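Long-range contacts in Blo t 1 allergen (Blomia tropicalis, PDB 5JT8), which is a mite allergen of the papain family, resolved with its propeptide, and as such is probably a cysteine protease made as an inactive precursor: residues P114-R120 / V286-T290; Y223-G227 / T329-L333. All coordinates share one frame; numbering follows the deposited sequence.

Overall arrangement
Both contacts belong to the papain-like protease part of the chain and join segments 166 (contact 1) and 102 (contact 2) residues apart at their closest ends. The order is 114-120, 223-227, 286-290, 329-333, so the two contacts cross along the chain. Their centres are about 22 Å apart and their nearest atoms about 9 Å, without touching. Contact 1 joins strand 117-118 to strand 281-291 of the larger mixed sheet; contact 2 pairs strands 227-230 and 329-332 in a separate two-stranded sheet. Helix 237-247 reaches both, through M241, I244 and Q245 at contact 1 and H247, stacked on Y330, at contact 2; helices 139-154 and 187-196 cover contact 2. Thus an early protease segment and the C-terminus are each stitched to a distant segment.

Contact 1: residues P114-R120 / V286-T290; sequences PQNFDWR and VGWGT
W288 meets the 114-120 segment through most of its indole, while its backbone forms the antiparallel hydrogen-bonded pair with F117: F117 N to W288 O is nearly straight at 178°, and W288 N reaches F117 O at 2.7 Å. From CB, a chi1 of 70° holds CG between the backbone N and the carbonyl carbon, turning the ring over F117. On the five-membered side, CD1 approaches Q115 O, and W288 NE1 donates to P114 O at 2.9 Å with that oxygen only 4° out of the ring plane, an edge-on bond that fixes the ring's rotation. F117 CB sits over one face of the six-membered ring in a CH-pi contact, 3.4 Å from W288 CZ2 and near CD2, CE2, CE3 and CZ3. The outermost atom, W288 CH2, meets F117 CB at 3.5 Å and F117 CG at 3.8 Å. Toward the T290 end of the pairing, N116 OD1 accepts from T290 N at 3.1 Å. Toward the V286 end, W119 N bonds V286 O, and D118 caps the following helix through R120 N, while R120 NE and NH2 grip its carboxylate side-on. Helix 237-247 packs against W288 through M241 and I244. This short antiparallel edge pairing belongs to the beta-sheet domain of the papain fold.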
loop_
_atom_site.group_PDB
_atom_site.type_symbol
_atom_site.label_atom_id
_atom_site.label_comp_id
_atom_site.label_asym_id
_atom_site.label_seq_id
_atom_site.Cartn_x
_atom_site.Cartn_y
_atom_site.Cartn_z
ATOM N N PRO A 114 19.615 -7.661 -12.570
ATOM C CA PRO A 114 18.917 -8.634 -13.405
ATOM C C PRO A 114 17.690 -7.985 -14.023
ATOM O O PRO A 114 17.117 -7.065 -13.423
ATOM C CB PRO A 114 18.543 -9.750 -12.426
ATOM C CG PRO A 114 18.645 -9.143 -11.072
ATOM C CD PRO A 114 19.638 -8.038 -11.144
ATOM N N GLN A 115 17.320 -8.432 -15.215
ATOM C CA GLN A 115 16.173 -7.874 -15.921
ATOM C C GLN A 115 14.889 -8.124 -15.131
ATOM O O GLN A 115 14.011 -7.267 -15.091
ATOM C CB GLN A 115 16.052 -8.469 -17.337
ATOM C CG GLN A 115 14.884 -7.874 -18.144
ATOM C CD GLN A 115 14.894 -8.255 -19.628
ATOM O OE1 GLN A 115 14.816 -9.433 -19.982
ATOM N NE2 GLN A 115 14.967 -7.248 -20.500
ATOM N N ASN A 116 14.780 -9.296 -14.510
ATOM C CA ASN A 116 13.597 -9.630 -13.707
ATOM C C ASN A 116 13.977 -10.018 -12.297
ATOM O O ASN A 116 14.964 -10.712 -12.076
ATOM C CB ASN A 116 12.796 -10.784 -14.332
ATOM C CG ASN A 116 12.371 -10.499 -15.753
ATOM O OD1 ASN A 116 11.449 -9.719 -15.997
ATOM N ND2 ASN A 116 13.035 -11.138 -16.702
ATOM N N PHE A 117 13.173 -9.588 -11.342
ATOM C CA PHE A 117 13.379 -9.941 -9.950
ATOM C C PHE A 117 12.006 -9.904 -9.276
ATOM O O PHE A 117 11.288 -8.923 -9.382
ATOM C CB PHE A 117 14.367 -8.975 -9.283
ATOM C CG PHE A 117 14.827 -9.412 -7.917
ATOM C CD1 PHE A 117 14.053 -9.165 -6.792
ATOM C CD2 PHE A 117 16.041 -10.066 -7.757
ATOM C CE1 PHE A 117 14.478 -9.567 -5.530
ATOM C CE2 PHE A 117 16.471 -10.473 -6.501
ATOM C CZ PHE A 117 15.690 -10.220 -5.386
ATOM N N ASP A 118 11.640 -10.985 -8.602
ATOM C CA ASP A 118 10.313 -11.105 -8.012
ATOM C C ASP A 118 10.428 -11.829 -6.665
ATOM O O ASP A 118 10.619 -13.039 -6.634
ATOM C CB ASP A 118 9.379 -11.863 -8.979
ATOM C CG ASP A 118 7.911 -11.811 -8.566
ATOM O OD1 ASP A 118 7.616 -11.415 -7.425
ATOM O OD2 ASP A 118 7.051 -12.170 -9.391
ATOM N N TRP A 119 10.325 -11.099 -5.555
ATOM C CA TRP A 119 10.394 -11.749 -4.246
ATOM C C TRP A 119 9.311 -12.823 -4.061
ATOM O O TRP A 119 9.502 -13.761 -3.284
ATOM C CB TRP A 119 10.303 -10.720 -3.115
ATOM C CG TRP A 119 11.603 -10.083 -2.801
ATOM C CD1 TRP A 119 11.935 -8.759 -2.970
ATOM C CD2 TRP A 119 12.770 -10.722 -2.263
ATOM N NE1 TRP A 119 13.231 -8.544 -2.569
ATOM C CE2 TRP A 119 13.768 -9.729 -2.133
ATOM C CE3 TRP A 119 13.076 -12.043 -1.899
ATOM C CZ2 TRP A 119 15.042 -10.005 -1.637
ATOM C CZ3 TRP A 119 14.345 -12.324 -1.415
ATOM C CH2 TRP A 119 15.320 -11.307 -1.294
ATOM N N ARG A 120 8.196 -12.718 -4.786
ATOM C CA ARG A 120 7.158 -13.760 -4.714
ATOM C C ARG A 120 7.675 -15.137 -5.143
ATOM O O ARG A 120 7.098 -16.170 -4.792
ATOM C CB ARG A 120 5.957 -13.409 -5.588
ATOM C CG ARG A 120 5.212 -12.137 -5.219
ATOM C CD ARG A 120 4.095 -11.869 -6.233
ATOM N NE ARG A 120 4.637 -11.659 -7.574
ATOM C CZ ARG A 120 3.915 -11.337 -8.643
ATOM N NH1 ARG A 120 2.602 -11.181 -8.535
ATOM N NH2 ARG A 120 4.510 -11.162 -9.827
ATOM N N VAL A 286 7.635 -5.431 -4.565
ATOM C CA VAL A 286 8.236 -6.718 -4.287
ATOM C C VAL A 286 9.129 -7.164 -5.431
ATOM O O VAL A 286 9.706 -8.236 -5.382
ATOM C CB VAL A 286 7.183 -7.812 -4.034
ATOM C CG1 VAL A 286 6.345 -7.491 -2.788
ATOM C CG2 VAL A 286 6.318 -8.023 -5.259
ATOM N N GLY A 287 9.233 -6.337 -6.464
ATOM C CA GLY A 287 10.106 -6.654 -7.577
ATOM C C GLY A 287 9.840 -5.905 -8.866
ATOM O O GLY A 287 9.129 -4.898 -8.900
ATOM N N TRP A 288 10.411 -6.417 -9.945
ATOM C CA TRP A 288 10.274 -5.783 -11.239
ATOM C C TRP A 288 10.481 -6.789 -12.333
ATOM O O TRP A 288 10.994 -7.884 -12.094
ATOM C CB TRP A 288 11.281 -4.650 -11.387
ATOM C CG TRP A 288 12.695 -5.145 -11.499
ATOM C CD1 TRP A 288 13.347 -5.506 -12.638
ATOM C CD2 TRP A 288 13.623 -5.339 -10.427
ATOM N NE1 TRP A 288 14.631 -5.907 -12.347
ATOM C CE2 TRP A 288 14.829 -5.804 -10.998
ATOM C CE3 TRP A 288 13.563 -5.144 -9.044
ATOM C CZ2 TRP A 288 15.964 -6.074 -10.235
ATOM C CZ3 TRP A 288 14.685 -5.422 -8.287
ATOM C CH2 TRP A 288 15.870 -5.886 -8.887
ATOM N N GLY A 289 10.099 -6.397 -13.541
ATOM C CA GLY A 289 10.224 -7.246 -14.694
ATOM C C GLY A 289 10.032 -6.448 -15.963
ATOM O O GLY A 289 9.796 -5.242 -15.919
ATOM N N THR A 290 10.149 -7.142 -17.088
ATOM C CA THR A 290 9.954 -6.576 -18.412
ATOM C C THR A 290 9.078 -7.503 -19.206
ATOM O O THR A 290 9.387 -8.684 -19.316
ATOM C CB THR A 290 11.282 -6.400 -19.178
ATOM O OG1 THR A 290 12.174 -5.577 -18.424
ATOM C CG2 THR A 290 11.029 -5.762 -20.538
HETATM O O HOH W 1 13.125 -5.030 -16.260
#

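Contact 2: residues Y223-G227 / T329-L333; sequences YHVSG and TYATL
With chi1 at 78°, the S226 hydroxyl is placed between its own backbone N and carbonyl carbon and turned to T332 O; in L333, chi1 of -62° sets CG beside the backbone N, and chi2 of -165° extends CD1 away from CA and leaves the CD2 branch turned to V225 CG1. S226 and G227 together face T332, a classic beta bulge at the start of strand 227-230, and its backbone brings two N-H groups to T332 O. S226 N meets T332 O in the carbonyl plane at 2.7 Å. G227 N is farther from T332 O, at 3.2 Å, and tilted from that plane. The hydroxyl adds a third donor, S226 OG lying 3.2 Å from T332 O but well above the plane, away from a lone pair. The return bond runs from T332 N to G227 O at 2.8 Å. Beside the bulge, L333 CD2 touches V225 CG1 at 3.7 Å, the side chains crossing at about a right angle. V225 leans on helix 187-196, whereas L333 rests on L149, Y150 and Q153 of helix 139-154. Chemically, one short bond and two longer, less well directed ones may polarise the T332 carbonyl somewhat, and they tie the last residues of the chain to the bulge.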
loop_
_atom_site.group_PDB
_atom_site.type_symbol
_atom_site.label_atom_id
_atom_site.label_comp_id
_atom_site.label_asym_id
_atom_site.label_seq_id
_atom_site.Cartn_x
_atom_site.Cartn_y
_atom_site.Cartn_z
ATOM N N TYR A 223 7.366 -9.276 17.459
ATOM C CA TYR A 223 8.306 -9.291 16.350
ATOM C C TYR A 223 8.802 -7.881 16.064
ATOM O O TYR A 223 8.009 -6.959 15.884
ATOM C CB TYR A 223 7.644 -9.912 15.121
ATOM C CG TYR A 223 7.285 -11.345 15.387
ATOM C CD1 TYR A 223 6.104 -11.677 16.045
ATOM C CD2 TYR A 223 8.154 -12.370 15.035
ATOM C CE1 TYR A 223 5.786 -13.005 16.320
ATOM C CE2 TYR A 223 7.844 -13.698 15.299
ATOM C CZ TYR A 223 6.664 -14.011 15.944
ATOM O OH TYR A 223 6.365 -15.329 16.210
ATOM N N HIS A 224 10.116 -7.721 16.032
ATOM C CA HIS A 224 10.716 -6.414 15.821
ATOM C C HIS A 224 11.366 -6.325 14.461
ATOM O O HIS A 224 11.536 -7.325 13.784
ATOM C CB HIS A 224 11.776 -6.131 16.885
ATOM C CG HIS A 224 11.262 -6.188 18.287
ATOM N ND1 HIS A 224 10.961 -5.054 19.014
ATOM C CD2 HIS A 224 10.994 -7.239 19.098
ATOM C CE1 HIS A 224 10.533 -5.407 20.214
ATOM N NE2 HIS A 224 10.547 -6.725 20.291
ATOM N N VAL A 225 11.739 -5.113 14.079
ATOM C CA VAL A 225 12.817 -4.913 13.122
ATOM C C VAL A 225 13.885 -4.146 13.917
ATOM O O VAL A 225 13.617 -3.718 15.025
ATOM C CB VAL A 225 12.371 -4.133 11.875
ATOM C CG1 VAL A 225 11.127 -4.780 11.235
ATOM C CG2 VAL A 225 12.079 -2.676 12.234
ATOM N N SER A 226 15.084 -3.982 13.385
ATOM C CA SER A 226 16.110 -3.257 14.127
ATOM C C SER A 226 16.365 -1.862 13.564
ATOM O O SER A 226 17.008 -1.030 14.206
ATOM C CB SER A 226 17.410 -4.029 14.103
ATOM O OG SER A 226 18.029 -3.836 12.846
ATOM N N GLY A 227 15.895 -1.617 12.345
ATOM C CA GLY A 227 16.132 -0.332 11.712
ATOM C C GLY A 227 15.382 -0.200 10.405
ATOM O O GLY A 227 14.803 -1.167 9.891
ATOM N N THR A 329 11.033 3.230 1.320
ATOM C CA THR A 329 11.619 2.918 2.621
ATOM C C THR A 329 11.854 1.438 2.767
ATOM O O THR A 329 10.943 0.652 2.529
ATOM C CB THR A 329 10.708 3.356 3.776
ATOM O OG1 THR A 329 10.491 4.765 3.708
ATOM C CG2 THR A 329 11.334 2.982 5.138
ATOM N N TYR A 330 13.063 1.049 3.170
ATOM C CA TYR A 330 13.316 -0.358 3.483
ATOM C C TYR A 330 13.549 -0.547 4.989
ATOM O O TYR A 330 13.770 0.419 5.726
ATOM C CB TYR A 330 14.511 -0.893 2.674
ATOM C CG TYR A 330 15.886 -0.289 3.017
ATOM C CD1 TYR A 330 16.358 0.833 2.356
ATOM C CD2 TYR A 330 16.716 -0.877 3.969
ATOM C CE1 TYR A 330 17.615 1.367 2.638
ATOM C CE2 TYR A 330 17.982 -0.359 4.249
ATOM C CZ TYR A 330 18.420 0.769 3.574
ATOM O OH TYR A 330 19.661 1.301 3.831
ATOM N N ALA A 331 13.462 -1.787 5.451
ATOM C CA ALA A 331 13.718 -2.072 6.850
ATOM C C ALA A 331 14.787 -3.141 6.986
ATOM O O ALA A 331 15.156 -3.802 6.009
ATOM C CB ALA A 331 12.424 -2.509 7.566
ATOM N N THR A 332 15.259 -3.311 8.213
ATOM C CA THR A 332 16.357 -4.206 8.526
ATOM C C THR A 332 16.023 -4.992 9.785
ATOM O O THR A 332 15.664 -4.390 10.807
ATOM C CB THR A 332 17.653 -3.414 8.759
ATOM O OG1 THR A 332 17.938 -2.642 7.587
ATOM C CG2 THR A 332 18.808 -4.355 9.060
ATOM N N LEU A 333 16.113 -6.317 9.707
ATOM C CA LEU A 333 15.932 -7.168 10.882
ATOM C C LEU A 333 17.218 -7.277 11.705
ATOM O O LEU A 333 17.243 -7.015 12.923
ATOM C CB LEU A 333 15.473 -8.564 10.473
ATOM C CG LEU A 333 14.130 -8.713 9.758
ATOM C CD1 LEU A 333 13.683 -10.171 9.777
ATOM C CD2 LEU A 333 13.054 -7.833 10.402
ATOM O OXT LEU A 333 18.257 -7.637 11.138
#